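Local coordinates for protein (S)-2-haloacid dehalogenase 4A (Burkholderia cepacia, PDB 2NO4) that hydrolyses short-chain (S)-2-haloalkanoic acids to the corresponding (R)-2-hydroxy acids, releasing halide with inversion of configuration, at residues W71-L82 / K94-K102. Numbering follows the deposited sequence.
Sequences WQLTDEALTFAL and KDRLMSAYK. With SO4 (sulfate ion), chain K.
Met-98 lays its terminal methyl over one face of the Trp-71 indole in a CH-pi contact, CE 3.5 Å from the centroid of the six-membered ring; its sulfur, farther above the same face, adds a Met-aromatic contact. The pair joins two helices of the small helical cap domain that L-2-haloacid dehalogenases add to the Rossmann-like HAD core; their segments run roughly antiparallel at 141°, and their axes approach to 10.8 Å. Met-98 is a knob in the hole formed by Trp-71, Thr-74, Asp-75 and Leu-78. The chain curls at chi2, where SD lies against Leu-78 CD2 at 3.7 Å, and the further bend at chi3 (-72°) swings CE onto the indole.

Deeper in the interface, the Thr-74 methyl CG2 makes a CH-pi contact over the centre of the Tyr-101 ring, 4.0 Å from its centroid. Thr-74 OG1 is hydrogen-bonded to Phe-70 O one turn back and to Gln-54 NE2 of helix 43-63, which also bonds Tyr-101 OH. The Tyr-101 side chain lies near those of Tyr-22 and Arg-51, which bind the haloacid, placing this end of the helix pair beside the substrate site. Leu-78 crosses Leu-97 at about a right angle, CD1 meeting Leu-97 CD1 at 3.7 Å and CD2 lying against Leu-97 CB.

At the other end, Lys-94 is the second knob, its extended chain crossing Leu-78 and Leu-82 to place the ammonium beside two oxygens. NZ forms a salt bridge to Asp-75 OD1 (2.9 Å), approaching on the syn side, 30° out of the carboxylate plane. The same nitrogen donates to Thr-79 OG1 at 2.7 Å, and that hydroxyl in turn donates to Asp-75 O from above the carbonyl plane.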
ATOM      1  N   TRP B  71      -5.801   9.257  12.010  1.00 23.24           N
ATOM      2  CA  TRP B  71      -4.941   9.461  13.188  1.00 25.18           C
ATOM      3  C   TRP B  71      -4.514   8.137  13.855  1.00 25.83           C
ATOM      4  O   TRP B  71      -3.337   7.958  14.237  1.00 24.03           O
ATOM      5  CB  TRP B  71      -5.626  10.396  14.199  1.00 26.16           C
ATOM      6  CG  TRP B  71      -4.778  10.777  15.365  1.00 27.25           C
ATOM      7  CD1 TRP B  71      -4.924  10.330  16.646  1.00 28.80           C
ATOM      8  CD2 TRP B  71      -3.662  11.679  15.378  1.00 27.19           C
ATOM      9  NE1 TRP B  71      -3.962  10.892  17.462  1.00 30.16           N
ATOM     10  CE2 TRP B  71      -3.180  11.731  16.713  1.00 29.52           C
ATOM     11  CE3 TRP B  71      -3.020  12.451  14.399  1.00 28.33           C
ATOM     12  CZ2 TRP B  71      -2.088  12.541  17.097  1.00 28.05           C
ATOM     13  CZ3 TRP B  71      -1.931  13.263  14.788  1.00 29.70           C
ATOM     14  CH2 TRP B  71      -1.485  13.291  16.135  1.00 27.08           C
ATOM     15  N   GLN B  72      -5.469   7.222  14.013  1.00 25.12           N
ATOM     16  CA  GLN B  72      -5.150   5.917  14.593  1.00 25.54           C
ATOM     17  C   GLN B  72      -4.148   5.184  13.700  1.00 23.44           C
ATOM     18  O   GLN B  72      -3.200   4.599  14.185  1.00 18.77           O
ATOM     19  CB  GLN B  72      -6.399   5.057  14.804  1.00 24.28           C
ATOM     20  CG  GLN B  72      -6.112   3.705  15.515  1.00 26.69           C
ATOM     21  CD  GLN B  72      -7.363   2.885  15.758  1.00 27.00           C
ATOM     22  OE1 GLN B  72      -8.422   3.431  16.056  1.00 29.87           O
ATOM     23  NE2 GLN B  72      -7.253   1.566  15.614  1.00 26.92           N
ATOM     24  N   LEU B  73      -4.379   5.194  12.401  1.00 21.17           N
ATOM     25  CA  LEU B  73      -3.447   4.543  11.484  1.00 22.27           C
ATOM     26  C   LEU B  73      -2.045   5.170  11.481  1.00 21.43           C
ATOM     27  O   LEU B  73      -1.041   4.449  11.336  1.00 22.15           O
ATOM     28  CB  LEU B  73      -3.983   4.577  10.042  1.00 19.55           C
ATOM     29  CG  LEU B  73      -5.381   3.978   9.843  1.00 20.64           C
ATOM     30  CD1 LEU B  73      -5.682   3.783   8.358  1.00 18.47           C
ATOM     31  CD2 LEU B  73      -5.678   2.721  10.703  1.00 22.57           C
ATOM     32  N   THR B  74      -1.996   6.499  11.588  1.00 23.55           N
ATOM     33  CA  THR B  74      -0.753   7.264  11.676  1.00 23.50           C
ATOM     34  C   THR B  74       0.037   6.817  12.921  1.00 23.85           C
ATOM     35  O   THR B  74       1.231   6.573  12.852  1.00 23.27           O
ATOM     36  CB  THR B  74      -1.025   8.795  11.660  1.00 22.28           C
ATOM     37  OG1 THR B  74      -1.760   9.109  10.465  1.00 24.39           O
ATOM     38  CG2 THR B  74       0.303   9.614  11.687  1.00 22.62           C
ATOM     39  N   ASP B  75      -0.666   6.704  14.046  1.00 22.27           N
ATOM     40  CA  ASP B  75      -0.125   6.241  15.319  1.00 24.47           C
ATOM     41  C   ASP B  75       0.415   4.794  15.211  1.00 21.20           C
ATOM     42  O   ASP B  75       1.568   4.517  15.570  1.00 22.18           O
ATOM     43  CB  ASP B  75      -1.239   6.389  16.393  1.00 29.69           C
ATOM     44  CG  ASP B  75      -0.733   6.172  17.812  1.00 36.89           C
ATOM     45  OD1 ASP B  75      -0.503   5.017  18.205  1.00 38.12           O
ATOM     46  OD2 ASP B  75      -0.562   7.171  18.535  1.00 42.00           O
ATOM     47  N   GLU B  76      -0.408   3.883  14.696  1.00 21.80           N
ATOM     48  CA  GLU B  76      -0.025   2.484  14.523  1.00 22.44           C
ATOM     49  C   GLU B  76       1.207   2.333  13.598  1.00 21.72           C
ATOM     50  O   GLU B  76       2.102   1.557  13.884  1.00 23.20           O
ATOM     51  CB  GLU B  76      -1.202   1.672  13.976  1.00 21.25           C
ATOM     52  CG  GLU B  76      -2.334   1.544  15.013  1.00 23.67           C
ATOM     53  CD  GLU B  76      -3.620   0.960  14.435  1.00 23.97           C
ATOM     54  OE1 GLU B  76      -3.762   0.879  13.189  1.00 23.76           O
ATOM     55  OE2 GLU B  76      -4.522   0.619  15.254  1.00 25.94           O
ATOM     56  N   ALA B  77       1.210   3.088  12.502  1.00 22.53           N
ATOM     57  CA  ALA B  77       2.332   3.102  11.543  1.00 21.77           C
ATOM     58  C   ALA B  77       3.620   3.625  12.177  1.00 19.26           C
ATOM     59  O   ALA B  77       4.707   3.095  11.918  1.00 22.28           O
ATOM     60  CB  ALA B  77       1.944   3.923  10.254  1.00 18.57           C
ATOM     61  N   LEU B  78       3.508   4.657  13.021  1.00 22.47           N
ATOM     62  CA  LEU B  78       4.685   5.210  13.663  1.00 22.70           C
ATOM     63  C   LEU B  78       5.235   4.224  14.686  1.00 23.05           C
ATOM     64  O   LEU B  78       6.435   4.032  14.765  1.00 21.84           O
ATOM     65  CB  LEU B  78       4.396   6.526  14.369  1.00 23.51           C
ATOM     66  CG  LEU B  78       5.551   7.195  15.155  1.00 23.89           C
ATOM     67  CD1 LEU B  78       6.766   7.481  14.270  1.00 22.20           C
ATOM     68  CD2 LEU B  78       5.046   8.476  15.860  1.00 23.89           C
ATOM     69  N   THR B  79       4.343   3.643  15.490  1.00 23.05           N
ATOM     70  CA  THR B  79       4.718   2.652  16.503  1.00 23.72           C
ATOM     71  C   THR B  79       5.455   1.496  15.842  1.00 23.24           C
ATOM     72  O   THR B  79       6.502   1.064  16.316  1.00 21.13           O
ATOM     73  CB  THR B  79       3.447   2.182  17.242  1.00 23.96           C
ATOM     74  OG1 THR B  79       2.968   3.288  18.017  1.00 28.66           O
ATOM     75  CG2 THR B  79       3.749   0.997  18.159  1.00 27.61           C
ATOM     76  N   PHE B  80       4.892   1.003  14.736  1.00 21.86           N
ATOM     77  CA  PHE B  80       5.524  -0.039  13.944  1.00 23.30           C
ATOM     78  C   PHE B  80       6.919   0.369  13.431  1.00 22.89           C
ATOM     79  O   PHE B  80       7.851  -0.447  13.491  1.00 23.14           O
ATOM     80  CB  PHE B  80       4.633  -0.470  12.776  1.00 21.85           C
ATOM     81  CG  PHE B  80       5.263  -1.488  11.912  1.00 22.18           C
ATOM     82  CD1 PHE B  80       5.257  -2.838  12.281  1.00 22.00           C
ATOM     83  CD2 PHE B  80       5.943  -1.095  10.738  1.00 20.65           C
ATOM     84  CE1 PHE B  80       5.888  -3.807  11.468  1.00 22.57           C
ATOM     85  CE2 PHE B  80       6.566  -2.056   9.930  1.00 20.61           C
ATOM     86  CZ  PHE B  80       6.539  -3.407  10.298  1.00 21.43           C
ATOM     87  N   ALA B  81       7.036   1.593  12.905  1.00 22.45           N
ATOM     88  CA  ALA B  81       8.299   2.077  12.335  1.00 22.89           C
ATOM     89  C   ALA B  81       9.360   2.253  13.434  1.00 22.41           C
ATOM     90  O   ALA B  81      10.525   1.875  13.256  1.00 19.70           O
ATOM     91  CB  ALA B  81       8.096   3.391  11.461  1.00 21.83           C
ATOM     92  N   LEU B  82       8.943   2.792  14.591  1.00 22.58           N
ATOM     93  CA  LEU B  82       9.851   2.952  15.734  1.00 24.22           C
ATOM     94  C   LEU B  82      10.387   1.621  16.248  1.00 23.31           C
ATOM     95  O   LEU B  82      11.579   1.512  16.518  1.00 25.08           O
ATOM     96  CB  LEU B  82       9.157   3.708  16.893  1.00 22.97           C
ATOM     97  CG  LEU B  82       8.863   5.183  16.650  1.00 22.13           C
ATOM     98  CD1 LEU B  82       8.004   5.701  17.821  1.00 21.97           C
ATOM     99  CD2 LEU B  82      10.137   5.997  16.529  1.00 22.98           C
ATOM    100  N   LYS B  94       7.650   8.950  20.106  1.00 30.37           N
ATOM    101  CA  LYS B  94       6.273   8.835  19.600  1.00 31.36           C
ATOM    102  C   LYS B  94       5.442  10.100  19.870  1.00 32.33           C
ATOM    103  O   LYS B  94       4.807  10.637  18.950  1.00 29.95           O
ATOM    104  CB  LYS B  94       5.575   7.600  20.160  1.00 31.70           C
ATOM    105  CG  LYS B  94       4.251   7.294  19.505  1.00 35.65           C
ATOM    106  CD  LYS B  94       3.720   5.962  20.003  1.00 38.13           C
ATOM    107  CE  LYS B  94       2.261   5.855  19.654  1.00 40.51           C
ATOM    108  NZ  LYS B  94       1.681   4.524  20.013  1.00 43.48           N
ATOM    109  N   ASP B  95       5.455  10.563  21.118  1.00 31.44           N
ATOM    110  CA  ASP B  95       4.753  11.794  21.500  1.00 33.71           C
ATOM    111  C   ASP B  95       5.211  12.979  20.669  1.00 30.27           C
ATOM    112  O   ASP B  95       4.390  13.717  20.141  1.00 31.25           O
ATOM    113  CB  ASP B  95       4.961  12.097  22.998  1.00 37.28           C
ATOM    114  CG  ASP B  95       4.317  11.046  23.928  1.00 42.94           C
ATOM    115  OD1 ASP B  95       3.413  10.283  23.494  1.00 43.86           O
ATOM    116  OD2 ASP B  95       4.720  10.978  25.124  1.00 47.27           O
ATOM    117  N   ARG B  96       6.528  13.174  20.572  1.00 31.21           N
ATOM    118  CA  ARG B  96       7.126  14.255  19.775  1.00 32.77           C
ATOM    119  C   ARG B  96       6.744  14.198  18.300  1.00 28.00           C
ATOM    120  O   ARG B  96       6.399  15.215  17.676  1.00 27.49           O
ATOM    121  CB  ARG B  96       8.651  14.218  19.875  1.00 34.09           C
ATOM    122  CG  ARG B  96       9.205  14.885  21.133  1.00 41.90           C
ATOM    123  CD  ARG B  96      10.747  14.925  21.095  1.00 44.56           C
ATOM    124  NE  ARG B  96      11.204  16.042  20.260  1.00 52.36           N
ATOM    125  CZ  ARG B  96      11.657  17.198  20.748  1.00 54.71           C
ATOM    126  NH1 ARG B  96      11.754  17.375  22.067  1.00 55.40           N
ATOM    127  NH2 ARG B  96      12.030  18.175  19.920  1.00 57.19           N
ATOM    128  N   LEU B  97       6.811  13.002  17.736  1.00 26.67           N
ATOM    129  CA  LEU B  97       6.552  12.829  16.283  1.00 26.59           C
ATOM    130  C   LEU B  97       5.057  12.968  15.926  1.00 25.71           C
ATOM    131  O   LEU B  97       4.705  13.587  14.920  1.00 26.77           O
ATOM    132  CB  LEU B  97       7.179  11.524  15.790  1.00 26.25           C
ATOM    133  CG  LEU B  97       8.725  11.502  15.696  1.00 27.77           C
ATOM    134  CD1 LEU B  97       9.217  10.137  15.213  1.00 26.50           C
ATOM    135  CD2 LEU B  97       9.221  12.574  14.764  1.00 28.03           C
ATOM    136  N   MET B  98       4.185  12.438  16.783  1.00 25.50           N
ATOM    137  CA  MET B  98       2.727  12.644  16.645  1.00 26.32           C
ATOM    138  C   MET B  98       2.311  14.119  16.816  1.00 27.27           C
ATOM    139  O   MET B  98       1.454  14.607  16.073  1.00 26.62           O
ATOM    140  CB  MET B  98       1.952  11.727  17.608  1.00 26.02           C
ATOM    141  CG  MET B  98       2.056  10.218  17.295  1.00 27.83           C
ATOM    142  SD  MET B  98       1.558   9.727  15.606  1.00 28.04           S
ATOM    143  CE  MET B  98      -0.238   9.918  15.641  1.00 27.06           C
ATOM    144  N   SER B  99       2.926  14.840  17.769  1.00 27.43           N
ATOM    145  CA  SER B  99       2.653  16.282  17.919  1.00 28.55           C
ATOM    146  C   SER B  99       3.095  17.052  16.705  1.00 29.19           C
ATOM    147  O   SER B  99       2.411  17.966  16.282  1.00 25.21           O
ATOM    148  CB  SER B  99       3.360  16.893  19.132  1.00 31.39           C
ATOM    149  OG  SER B  99       2.931  16.218  20.273  1.00 37.29           O
ATOM    150  N   ALA B 100       4.239  16.675  16.141  1.00 27.51           N
ATOM    151  CA  ALA B 100       4.723  17.324  14.939  1.00 28.55           C
ATOM    152  C   ALA B 100       3.799  17.052  13.760  1.00 27.91           C
ATOM    153  O   ALA B 100       3.564  17.925  12.939  1.00 31.57           O
ATOM    154  CB  ALA B 100       6.164  16.888  14.648  1.00 26.35           C
ATOM    155  N   TYR B 101       3.234  15.854  13.695  1.00 29.94           N
ATOM    156  CA  TYR B 101       2.348  15.485  12.617  1.00 29.19           C
ATOM    157  C   TYR B 101       1.045  16.271  12.712  1.00 31.90           C
ATOM    158  O   TYR B 101       0.441  16.652  11.703  1.00 29.92           O
ATOM    159  CB  TYR B 101       2.047  13.965  12.645  1.00 28.67           C
ATOM    160  CG  TYR B 101       1.711  13.450  11.255  1.00 29.32           C
ATOM    161  CD1 TYR B 101       2.703  12.857  10.455  1.00 27.69           C
ATOM    162  CD2 TYR B 101       0.420  13.607  10.709  1.00 25.64           C
ATOM    163  CE1 TYR B 101       2.413  12.410   9.176  1.00 26.12           C
ATOM    164  CE2 TYR B 101       0.136  13.179   9.424  1.00 25.63           C
ATOM    165  CZ  TYR B 101       1.146  12.581   8.674  1.00 26.66           C
ATOM    166  OH  TYR B 101       0.872  12.143   7.422  1.00 29.35           O
ATOM    167  N   LYS B 102       0.616  16.520  13.946  1.00 35.25           N
ATOM    168  CA  LYS B 102      -0.652  17.198  14.191  1.00 38.67           C
ATOM    169  C   LYS B 102      -0.567  18.604  13.636  1.00 39.02           C
ATOM    170  O   LYS B 102      -1.572  19.161  13.226  1.00 42.81           O
ATOM    171  CB  LYS B 102      -0.990  17.202  15.692  1.00 39.66           C
ATOM    172  CG  LYS B 102      -2.472  17.276  15.938  1.00 42.97           C
ATOM    173  CD  LYS B 102      -2.856  17.041  17.384  1.00 44.40           C
ATOM    174  CE  LYS B 102      -4.274  17.558  17.559  1.00 47.12           C
ATOM    175  NZ  LYS B 102      -4.806  17.417  18.945  1.00 47.61           N
TER
HETATM  176  S   SO4 K1007      -9.176  -1.482  15.250  1.00 30.86           S
HETATM  177  O1  SO4 K1007      -9.484  -0.228  15.888  1.00 31.33           O
HETATM  178  O2  SO4 K1007      -9.651  -2.611  16.061  1.00 32.78           O
HETATM  179  O3  SO4 K1007      -9.831  -1.566  13.961  1.00 30.24           O
HETATM  180  O4  SO4 K1007      -7.690  -1.564  15.144  1.00 32.76           O